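Local coordinates for arfgap-like finger domain containing protein (Cryptosporidium parvum Iowa II, PDB 2OWA) that probably activates the GTPase activity of ADP-ribosylation factors, through an ArfGAP domain built around a cysteine-bound zinc ion, at residues Leu50-Ala55 / Pro86-Arg91. Sequence-based numbering, arbitrary orientation.
Sequences LSLSFA and PIQLVR
Arg91 reaches from helix 86-94 to the turn joining strands 49-51 and 56-58, fastening this helix to the small antiparallel sheet of the zinc-finger ArfGAP domain. Its CB starts toward the turn with CG anti to the backbone N (chi1 178°), and the chain stays extended as far as NE. Arg91 CG lies 4.3 Å from Ala55 CB, and that methyl is small enough to sit 3.6 Å from Arg91 O. CD passes Leu52 O, and Arg91 NE then donates to Leu52 O at 2.8 Å, coming from above the carbonyl plane with a bent N-H...O angle of 141°. The opposite face of the same carbonyl receives Ala55 N, a bond within the turn, so two N-H groups grip one buried oxygen. Beyond CZ, NH1 pairs with Asp133 in a salt bridge, while NH2 donates both to Lys129 O and to Ser53 O. Arginine's flat, multiply donating end can serve the carbonyls of Leu52, Ser53 and Lys129 and the carboxylate of Asp133 together, and these partners fix its rotation. Ser53 suits the turn because its hydroxyl bonds to Phe75 N, tying the turn to the chain entering strand 76-78. Leu52 makes the van der Waals side of the contact, crossing Gln88 at about a right angle. Leu52 CD1 rests 3.7 Å from Gln88 CD and NE2, and Leu52 CD2 lies 3.8 Å from Gln88 CB; glutamine's extended chain brings its amide to the leucine methyl while OE1 accepts from Thr85 N. The bond from Arg91 NH2 to Ser53 O is 2.8 Å long and nearly straight (177°), with the oxygen in the guanidinium plane.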
ATOM      1  N   LEU A  50       3.215  -4.421  -1.937  1.00 18.86           N
ATOM      2  CA  LEU A  50       2.408  -3.378  -1.326  1.00 19.04           C
ATOM      3  C   LEU A  50       2.531  -3.335   0.221  1.00 19.71           C
ATOM      4  O   LEU A  50       2.879  -4.326   0.859  1.00 18.24           O
ATOM      5  CB  LEU A  50       0.936  -3.458  -1.838  1.00 18.56           C
ATOM      6  CG  LEU A  50       0.098  -4.706  -1.552  1.00 19.47           C
ATOM      7  CD1 LEU A  50      -0.488  -4.591  -0.131  1.00 23.30           C
ATOM      8  CD2 LEU A  50      -1.028  -4.818  -2.567  1.00 18.66           C
ATOM      9  N   SER A  51       2.305  -2.163   0.814  1.00 20.04           N
ATOM     10  CA  SER A  51       2.055  -2.096   2.272  1.00 19.75           C
ATOM     11  C   SER A  51       0.559  -1.797   2.403  1.00 19.53           C
ATOM     12  O   SER A  51       0.095  -0.721   1.944  1.00 19.53           O
ATOM     13  CB  SER A  51       2.878  -0.989   2.940  1.00 19.72           C
ATOM     14  OG  SER A  51       2.471  -0.833   4.291  1.00 18.51           O
ATOM     15  N   LEU A  52      -0.208  -2.740   2.964  1.00 18.92           N
ATOM     16  CA  LEU A  52      -1.626  -2.492   3.133  1.00 19.42           C
ATOM     17  C   LEU A  52      -1.866  -1.291   4.032  1.00 19.06           C
ATOM     18  O   LEU A  52      -2.763  -0.525   3.767  1.00 20.22           O
ATOM     19  CB  LEU A  52      -2.377  -3.699   3.693  1.00 20.04           C
ATOM     20  CG  LEU A  52      -2.872  -4.639   2.588  1.00 23.44           C
ATOM     21  CD1 LEU A  52      -3.205  -6.005   3.192  1.00 26.70           C
ATOM     22  CD2 LEU A  52      -4.069  -4.027   1.765  1.00 22.53           C
ATOM     23  N   SER A  53      -1.017  -1.113   5.049  1.00 19.18           N
ATOM     24  CA  SER A  53      -1.144  -0.035   6.067  1.00 19.25           C
ATOM     25  C   SER A  53      -1.354   1.347   5.466  1.00 19.21           C
ATOM     26  O   SER A  53      -2.242   2.084   5.871  1.00 19.43           O
ATOM     27  CB  SER A  53       0.121   0.005   6.960  1.00 18.05           C
ATOM     28  OG  SER A  53       0.500  -1.314   7.366  1.00 20.16           O
ATOM     29  N   PHE A  54      -0.514   1.687   4.494  1.00 19.61           N
ATOM     30  CA  PHE A  54      -0.565   2.994   3.831  1.00 19.26           C
ATOM     31  C   PHE A  54      -1.206   2.908   2.455  1.00 18.82           C
ATOM     32  O   PHE A  54      -1.294   3.895   1.747  1.00 19.46           O
ATOM     33  CB  PHE A  54       0.859   3.560   3.778  1.00 19.26           C
ATOM     34  CG  PHE A  54       1.562   3.441   5.090  1.00 18.96           C
ATOM     35  CD1 PHE A  54       1.156   4.224   6.188  1.00 21.52           C
ATOM     36  CD2 PHE A  54       2.599   2.526   5.258  1.00 17.90           C
ATOM     37  CE1 PHE A  54       1.789   4.097   7.431  1.00 18.22           C
ATOM     38  CE2 PHE A  54       3.228   2.399   6.476  1.00 18.57           C
ATOM     39  CZ  PHE A  54       2.840   3.179   7.554  1.00 19.65           C
ATOM     40  N   ALA A  55      -1.669   1.706   2.093  1.00 19.65           N
ATOM     41  CA  ALA A  55      -2.135   1.427   0.731  1.00 17.87           C
ATOM     42  C   ALA A  55      -1.172   1.984  -0.314  1.00 17.66           C
ATOM     43  O   ALA A  55      -1.572   2.698  -1.223  1.00 18.58           O
ATOM     44  CB  ALA A  55      -3.557   1.977   0.516  1.00 18.66           C
ATOM     45  N   PRO A  86     -11.789  -8.979   0.663  1.00 17.03           N
ATOM     46  CA  PRO A  86     -12.447  -7.952  -0.127  1.00 18.26           C
ATOM     47  C   PRO A  86     -12.226  -6.532   0.436  1.00 17.49           C
ATOM     48  O   PRO A  86     -12.012  -5.600  -0.333  1.00 17.63           O
ATOM     49  CB  PRO A  86     -13.939  -8.357  -0.069  1.00 18.57           C
ATOM     50  CG  PRO A  86     -13.915  -9.839   0.202  1.00 18.25           C
ATOM     51  CD  PRO A  86     -12.756  -9.962   1.191  1.00 18.57           C
ATOM     52  N   ILE A  87     -12.197  -6.371   1.757  1.00 17.98           N
ATOM     53  CA  ILE A  87     -11.997  -5.023   2.308  1.00 17.15           C
ATOM     54  C   ILE A  87     -10.561  -4.498   2.043  1.00 18.00           C
ATOM     55  O   ILE A  87     -10.335  -3.297   1.985  1.00 17.22           O
ATOM     56  CB  ILE A  87     -12.349  -4.905   3.808  1.00 17.64           C
ATOM     57  CG1 ILE A  87     -12.414  -3.410   4.198  1.00 18.41           C
ATOM     58  CG2 ILE A  87     -11.356  -5.749   4.712  1.00 16.36           C
ATOM     59  CD1 ILE A  87     -12.743  -3.170   5.653  1.00 25.61           C
ATOM     60  N   GLN A  88      -9.599  -5.402   1.881  1.00 17.72           N
ATOM     61  CA  GLN A  88      -8.219  -5.003   1.633  1.00 17.89           C
ATOM     62  C   GLN A  88      -8.101  -4.477   0.196  1.00 17.52           C
ATOM     63  O   GLN A  88      -7.244  -3.640  -0.093  1.00 17.94           O
ATOM     64  CB  GLN A  88      -7.252  -6.176   1.839  1.00 18.49           C
ATOM     65  CG  GLN A  88      -7.114  -6.685   3.334  1.00 18.09           C
ATOM     66  CD  GLN A  88      -6.290  -7.943   3.419  1.00 20.07           C
ATOM     67  OE1 GLN A  88      -6.123  -8.657   2.427  1.00 17.32           O
ATOM     68  NE2 GLN A  88      -5.767  -8.238   4.624  1.00 24.29           N
ATOM     69  N   LEU A  89      -8.929  -5.003  -0.710  1.00 17.40           N
ATOM     70  CA  LEU A  89      -8.964  -4.491  -2.064  1.00 18.18           C
ATOM     71  C   LEU A  89      -9.521  -3.090  -2.089  1.00 18.16           C
ATOM     72  O   LEU A  89      -8.932  -2.195  -2.723  1.00 18.99           O
ATOM     73  CB  LEU A  89      -9.710  -5.428  -3.020  1.00 18.32           C
ATOM     74  CG  LEU A  89      -9.226  -6.880  -3.107  1.00 19.64           C
ATOM     75  CD1 LEU A  89      -9.945  -7.510  -4.317  1.00 19.83           C
ATOM     76  CD2 LEU A  89      -7.656  -6.929  -3.315  1.00 19.29           C
ATOM     77  N   VAL A  90     -10.613  -2.876  -1.367  1.00 19.41           N
ATOM     78  CA  VAL A  90     -11.248  -1.539  -1.297  1.00 18.59           C
ATOM     79  C   VAL A  90     -10.228  -0.535  -0.775  1.00 20.13           C
ATOM     80  O   VAL A  90     -10.154   0.607  -1.260  1.00 21.09           O
ATOM     81  CB  VAL A  90     -12.459  -1.550  -0.362  1.00 19.31           C
ATOM     82  CG1 VAL A  90     -13.043  -0.095  -0.190  1.00 17.27           C
ATOM     83  CG2 VAL A  90     -13.517  -2.576  -0.862  1.00 16.09           C
ATOM     84  N   ARG A  91      -9.455  -0.959   0.230  1.00 19.72           N
ATOM     85  CA  ARG A  91      -8.453  -0.111   0.866  1.00 20.07           C
ATOM     86  C   ARG A  91      -7.392   0.326  -0.132  1.00 18.98           C
ATOM     87  O   ARG A  91      -7.063   1.501  -0.193  1.00 19.05           O
ATOM     88  CB  ARG A  91      -7.792  -0.796   2.093  1.00 20.10           C
ATOM     89  CG  ARG A  91      -6.697   0.072   2.734  1.00 21.06           C
ATOM     90  CD  ARG A  91      -6.057  -0.614   3.921  1.00 21.76           C
ATOM     91  NE  ARG A  91      -5.263   0.281   4.762  1.00 22.84           N
ATOM     92  CZ  ARG A  91      -5.740   0.911   5.837  1.00 24.67           C
ATOM     93  NH1 ARG A  91      -7.007   0.749   6.202  1.00 26.05           N
ATOM     94  NH2 ARG A  91      -4.951   1.681   6.574  1.00 24.39           N
TER